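Long-range contacts in PrgA (Enterococcus faecalis, PDB 6Z9K), which extends far outside the cell and provides surface exclusion against unwanted conjugation, this piece being its magnesium-binding CAP domain: residues L91-L96 and L190-T195; L83-R88 and E232-K237. All coordinates share one frame; numbering follows the deposited sequence.

Interaction 1 (L91-L96 and L190-T195)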
loop_
_atom_site.group_PDB
_atom_site.type_symbol
_atom_site.label_atom_id
_atom_site.label_comp_id
_atom_site.label_asym_id
_atom_site.label_seq_id
_atom_site.Cartn_x
_atom_site.Cartn_y
_atom_site.Cartn_z
ATOM N N LEU A 91 -9.485 13.355 -1.881
ATOM C CA LEU A 91 -10.657 13.151 -0.991
ATOM C C LEU A 91 -10.541 14.021 0.269
ATOM O O LEU A 91 -11.435 13.941 1.122
ATOM C CB LEU A 91 -10.824 11.663 -0.649
ATOM C CG LEU A 91 -11.212 10.723 -1.779
ATOM C CD1 LEU A 91 -11.347 9.296 -1.296
ATOM C CD2 LEU A 91 -12.484 11.157 -2.480
ATOM N N GLY A 92 -9.562 14.908 0.354
ATOM C CA GLY A 92 -9.355 15.833 1.478
ATOM C C GLY A 92 -9.061 15.119 2.778
ATOM O O GLY A 92 -9.506 15.590 3.848
ATOM N N LEU A 93 -8.361 13.985 2.698
ATOM C CA LEU A 93 -7.914 13.171 3.859
ATOM C C LEU A 93 -6.465 13.481 4.232
ATOM O O LEU A 93 -5.673 13.940 3.372
ATOM C CB LEU A 93 -8.042 11.708 3.459
ATOM C CG LEU A 93 -9.447 11.192 3.213
ATOM C CD1 LEU A 93 -9.415 9.859 2.533
ATOM C CD2 LEU A 93 -10.180 11.098 4.510
ATOM N N SER A 94 -6.088 13.220 5.492
ATOM C CA SER A 94 -4.724 13.504 5.954
ATOM C C SER A 94 -3.740 12.781 5.047
ATOM O O SER A 94 -4.052 11.626 4.588
ATOM C CB SER A 94 -4.576 13.086 7.422
ATOM O OG SER A 94 -4.942 11.699 7.577
ATOM N N GLN A 95 -2.588 13.380 4.828
ATOM C CA GLN A 95 -1.496 12.886 3.963
ATOM C C GLN A 95 -0.552 12.036 4.807
ATOM O O GLN A 95 -0.361 12.350 5.975
ATOM C CB GLN A 95 -0.736 14.065 3.376
ATOM C CG GLN A 95 -1.574 14.898 2.437
ATOM C CD GLN A 95 -2.019 14.050 1.288
ATOM O OE1 GLN A 95 -3.112 13.479 1.337
ATOM N NE2 GLN A 95 -1.157 13.928 0.291
ATOM N N LEU A 96 0.002 10.991 4.239
ATOM C CA LEU A 96 0.836 10.022 4.986
ATOM C C LEU A 96 2.304 10.340 4.780
ATOM O O LEU A 96 2.708 10.695 3.693
ATOM C CB LEU A 96 0.508 8.599 4.534
ATOM C CG LEU A 96 -0.985 8.269 4.474
ATOM C CD1 LEU A 96 -1.252 6.967 3.778
ATOM C CD2 LEU A 96 -1.622 8.228 5.841
ATOM N N LEU A 190 -8.331 4.444 3.324
ATOM C CA LEU A 190 -8.819 5.825 3.261
ATOM C C LEU A 190 -9.280 6.287 4.631
ATOM O O LEU A 190 -10.033 7.252 4.700
ATOM C CB LEU A 190 -9.930 5.897 2.210
ATOM C CG LEU A 190 -9.522 5.507 0.806
ATOM C CD1 LEU A 190 -10.697 5.735 -0.150
ATOM C CD2 LEU A 190 -8.297 6.323 0.306
ATOM N N GLN A 191 -8.759 5.713 5.712
ATOM C CA GLN A 191 -9.200 6.129 7.073
ATOM C C GLN A 191 -8.691 7.536 7.394
ATOM O O GLN A 191 -7.509 7.813 7.197
ATOM C CB GLN A 191 -8.702 5.105 8.096
ATOM C CG GLN A 191 -9.219 5.399 9.484
ATOM C CD GLN A 191 -8.712 4.473 10.556
ATOM O OE1 GLN A 191 -9.408 3.555 10.948
ATOM N NE2 GLN A 191 -7.521 4.739 11.062
ATOM N N ASP A 192 -9.539 8.459 7.864
ATOM C CA ASP A 192 -8.993 9.824 8.091
ATOM C C ASP A 192 -8.183 9.760 9.402
ATOM O O ASP A 192 -8.398 8.855 10.248
ATOM C CB ASP A 192 -10.030 10.960 8.009
ATOM C CG ASP A 192 -9.501 12.360 7.658
ATOM O OD1 ASP A 192 -8.246 12.581 7.380
ATOM O OD2 ASP A 192 -10.382 13.280 7.625
ATOM N N GLY A 193 -7.175 10.591 9.474
ATOM C CA GLY A 193 -6.327 10.794 10.645
ATOM C C GLY A 193 -5.078 9.937 10.597
ATOM O O GLY A 193 -4.179 10.157 11.417
ATOM N N LYS A 194 -4.953 9.035 9.639
ATOM C CA LYS A 194 -3.667 8.331 9.462
ATOM C C LYS A 194 -2.572 9.301 9.047
ATOM O O LYS A 194 -2.820 10.301 8.341
ATOM C CB LYS A 194 -3.820 7.171 8.499
ATOM C CG LYS A 194 -4.521 5.977 9.109
ATOM C CD LYS A 194 -4.540 4.806 8.154
ATOM C CE LYS A 194 -5.125 3.568 8.776
ATOM N NZ LYS A 194 -5.108 2.431 7.831
ATOM N N THR A 195 -1.378 9.072 9.516
ATOM C CA THR A 195 -0.263 9.996 9.264
ATOM C C THR A 195 0.970 9.272 8.770
ATOM O O THR A 195 1.915 9.986 8.425
ATOM C CB THR A 195 0.083 10.773 10.543
ATOM O OG1 THR A 195 0.564 9.893 11.543
ATOM C CG2 THR A 195 -1.112 11.579 10.993
HETATM O O HOH W 1 1.863 12.923 7.848
#

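Interaction 2 (L83-R88 and E232-K237)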
loop_
_atom_site.group_PDB
_atom_site.type_symbol
_atom_site.label_atom_id
_atom_site.label_comp_id
_atom_site.label_asym_id
_atom_site.label_seq_id
_atom_site.Cartn_x
_atom_site.Cartn_y
_atom_site.Cartn_z
ATOM N N LEU A 83 1.279 6.946 -4.325
ATOM C CA LEU A 83 0.027 6.562 -4.999
ATOM C C LEU A 83 -1.162 6.766 -4.058
ATOM O O LEU A 83 -2.216 7.299 -4.513
ATOM C CB LEU A 83 0.076 5.094 -5.432
ATOM C CG LEU A 83 1.136 4.786 -6.474
ATOM C CD1 LEU A 83 1.067 3.291 -6.873
ATOM C CD2 LEU A 83 1.027 5.677 -7.682
ATOM N N LEU A 84 -1.054 6.325 -2.823
ATOM C CA LEU A 84 -2.191 6.415 -1.896
ATOM C C LEU A 84 -2.471 7.875 -1.524
ATOM O O LEU A 84 -3.653 8.250 -1.432
ATOM C CB LEU A 84 -1.932 5.537 -0.678
ATOM C CG LEU A 84 -3.083 5.462 0.299
ATOM C CD1 LEU A 84 -4.386 4.972 -0.362
ATOM C CD2 LEU A 84 -2.705 4.544 1.469
ATOM N N ASN A 85 -1.445 8.659 -1.297
ATOM C CA ASN A 85 -1.607 10.086 -0.918
ATOM C C ASN A 85 -2.287 10.839 -2.068
ATOM O O ASN A 85 -3.026 11.798 -1.786
ATOM C CB ASN A 85 -0.306 10.788 -0.576
ATOM C CG ASN A 85 0.114 10.573 0.859
ATOM O OD1 ASN A 85 -0.747 10.198 1.664
ATOM N ND2 ASN A 85 1.370 10.924 1.175
ATOM N N ASP A 86 -2.042 10.457 -3.305
ATOM C CA ASP A 86 -2.684 11.129 -4.459
ATOM C C ASP A 86 -4.204 10.975 -4.282
ATOM O O ASP A 86 -4.930 11.950 -4.442
ATOM C CB ASP A 86 -2.090 10.592 -5.747
ATOM C CG ASP A 86 -2.729 11.131 -7.016
ATOM O OD1 ASP A 86 -2.623 12.329 -7.210
ATOM O OD2 ASP A 86 -3.322 10.334 -7.781
ATOM N N VAL A 87 -4.678 9.780 -3.968
ATOM C CA VAL A 87 -6.119 9.517 -3.785
ATOM C C VAL A 87 -6.568 10.248 -2.524
ATOM O O VAL A 87 -7.579 10.941 -2.511
ATOM C CB VAL A 87 -6.355 8.007 -3.686
ATOM C CG1 VAL A 87 -7.775 7.660 -3.350
ATOM C CG2 VAL A 87 -5.924 7.332 -4.965
ATOM N N ARG A 88 -5.816 10.105 -1.430
ATOM C CA ARG A 88 -6.240 10.693 -0.132
ATOM C C ARG A 88 -6.357 12.216 -0.269
ATOM O O ARG A 88 -7.366 12.789 0.241
ATOM C CB ARG A 88 -5.253 10.288 0.956
ATOM C CG ARG A 88 -5.426 8.833 1.349
ATOM C CD ARG A 88 -4.493 8.397 2.451
ATOM N NE ARG A 88 -4.721 9.069 3.729
ATOM C CZ ARG A 88 -5.509 8.658 4.705
ATOM N NH1 ARG A 88 -6.096 7.470 4.683
ATOM N NH2 ARG A 88 -5.694 9.448 5.740
ATOM N N GLU A 232 8.792 12.144 6.291
ATOM C CA GLU A 232 8.544 13.069 5.165
ATOM C C GLU A 232 7.222 12.665 4.510
ATOM O O GLU A 232 7.077 11.483 4.151
ATOM C CB GLU A 232 9.683 12.979 4.158
ATOM C CG GLU A 232 9.493 13.918 2.974
ATOM C CD GLU A 232 10.486 15.064 2.850
ATOM O OE1 GLU A 232 11.432 15.099 3.667
ATOM O OE2 GLU A 232 10.322 15.928 1.928
ATOM N N VAL A 233 6.338 13.627 4.267
ATOM C CA VAL A 233 5.117 13.373 3.470
ATOM C C VAL A 233 5.508 13.052 2.021
ATOM O O VAL A 233 6.245 13.875 1.392
ATOM C CB VAL A 233 4.136 14.554 3.570
ATOM C CG1 VAL A 233 2.933 14.317 2.695
ATOM C CG2 VAL A 233 3.701 14.793 4.998
ATOM N N ALA A 234 5.050 11.909 1.505
ATOM C CA ALA A 234 5.351 11.430 0.146
ATOM C C ALA A 234 4.319 12.082 -0.776
ATOM O O ALA A 234 3.163 11.985 -0.523
ATOM C CB ALA A 234 5.262 9.929 0.079
ATOM N N SER A 235 4.751 12.824 -1.757
ATOM C CA SER A 235 3.820 13.571 -2.644
ATOM C C SER A 235 4.351 13.528 -4.074
ATOM O O SER A 235 5.512 13.905 -4.274
ATOM C CB SER A 235 3.690 14.985 -2.149
ATOM O OG SER A 235 2.811 15.714 -2.995
ATOM N N MET A 236 3.545 13.073 -5.015
ATOM C CA MET A 236 3.862 13.154 -6.462
ATOM C C MET A 236 2.932 14.206 -7.078
ATOM O O MET A 236 1.827 14.368 -6.577
ATOM C CB MET A 236 3.648 11.795 -7.145
ATOM C CG MET A 236 2.192 11.408 -7.233
ATOM S SD MET A 236 1.805 9.707 -7.682
ATOM C CE MET A 236 3.110 9.322 -8.819
ATOM N N LYS A 237 3.327 14.856 -8.183
ATOM C CA LYS A 237 2.403 15.790 -8.891
ATOM C C LYS A 237 1.246 14.962 -9.435
ATOM O O LYS A 237 1.525 13.862 -9.918
ATOM C CB LYS A 237 3.131 16.558 -9.996
ATOM C CG LYS A 237 3.613 17.947 -9.596
ATOM C CD LYS A 237 2.944 19.063 -10.395
ATOM C CE LYS A 237 3.175 20.451 -9.832
ATOM N NZ LYS A 237 4.413 21.070 -10.370
HETATM O O HOH W 2 -0.840 13.947 -5.918
#

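Interaction 1 (L91-L96 and L190-T195)
Ser94 OG is held by two backbone groups of 190-195: it donates to Lys194 O at 2.7 Å, in the carbonyl plane and on a lone pair, and accepts a weaker, bent bond from Gly193 N at 3.1 Å. With chi1 at 55° the hydroxyl sits between its own backbone N and carbonyl carbon, turned into the type II beta turn Gln191-Lys194. Within the turn, just before Gly193, Asp192 reaches across to 91-96. Its CG stands anti to the backbone N (chi1 -156°), and OD1 takes the N-H of Ser94 at 2.9 Å, nearly straight (163°) and almost head-on to the carboxylate C-O bond. The same OD1 also receives a weak bond from Gly193 N. Each of the two side chains bonds to the backbone of the other's segment.

Beside this polar knot lie the leucines. Leu93 CD2 presses on Asp192 CB and CG, 3.5 Å from each, while its CD1 rests on Leu190 O and CB. Leu91 crosses Leu190 at about a right angle, CD1 to CD1 at 3.8 Å, and Phe22 touches both side chains. Farther along, Leu96 CD2 packs on Lys194 CB at 3.6 Å; the extended lysine carries NZ away to hydrogen bonds with Ser188 O and Ser216 OG. A water donates to Gln95 O and Thr195 O, bridging the two backbones where they approach strands 97-98 and 196-202. Gly92, at positive phi, is the C-prime residue of the Schellman motif that ends helix 70-90, and the contact joins this helix exit to the loop after helix 184-189, the helix that carries the magnesium ligand His185. The sound bond from Ser94 N, with a weak one from Gly193 N shared with Ser94 OG, would probably help stabilise the charged carboxylate.

Interaction 2 (L83-R88 and E232-K237)
Residues 83-88, near the C-terminal end of helix 70-90, face the chain as it leaves strand 232-233 in an extended course, the backbones coming nearest at Asn85 and Ser235, with CA atoms 6.7 Å apart. Asn85 supplies the direct polar link. Its ND2 donates to Ala234 O at 2.7 Å, with an N-H...O angle of 167°; the acceptor lies within 4° of the amide plane, and the donor meets a lone pair in the carbonyl plane. Its CG, beside the backbone N and anti to the carbonyl carbon, points the amide across the gap. Its other end is used as well, since OD1 accepts from Leu96 N, so the flat group is gripped from both ends and its rotation is fixed. Val233 CG1 lies 4.0 Å from ND2, and the methyl of Ala234 sits at 4.2 Å from the same nitrogen.

Strand 232-233 pairs antiparallel with 97-98, the short strand that follows helix 70-90, through Glu232 and Val98. Asn85 thus links the residue just before one strand and the residue just after the other to helix 70-90, within the CAP domain of PrgA and away from the magnesium site.

Met236 packs on the same part of the helix, against Leu83 and Asp86, to either side of Asn85 in sequence. Its CG stands between the backbone N and the carbonyl carbon (chi1 70°), and the chain bends at chi3, bringing SD to 4.1 Å from Leu83 CD2; the two side chains cross obliquely. SD also lies near Asp86 CB, at 4.4 Å. Leu83 packs beyond this on Arg168 and Leu171 of helix 160-176. A water lies between Asp86 OD1 and Met236 O, 2.7 Å from the carboxylate oxygen. The second carboxylate oxygen, Asp86 OD2, has a long, weak ion pair with Lys90 NZ.

From the N terminus the chain passes three helices and a short strand before entering helix 70-90, whose residues 83-88 form one side of interaction 2, and leaves it directly into 91-96, one side of interaction 1. About ninety residues later, after helix 184-189, segment 190-195 returns to 91-96 and closes the inner loop. The chain then adds strands 196-202 and 211-217 before 232-237 comes back to the helix and closes the outer loop, so interaction 1 nests within interaction 2. Their centres lie 10 Å apart. Arg88, bonded to Ser94 O, Leu189 O and Gln191 O, joins the helix to both segments of interaction 1, and the late C-terminal chain is tied to the same helix.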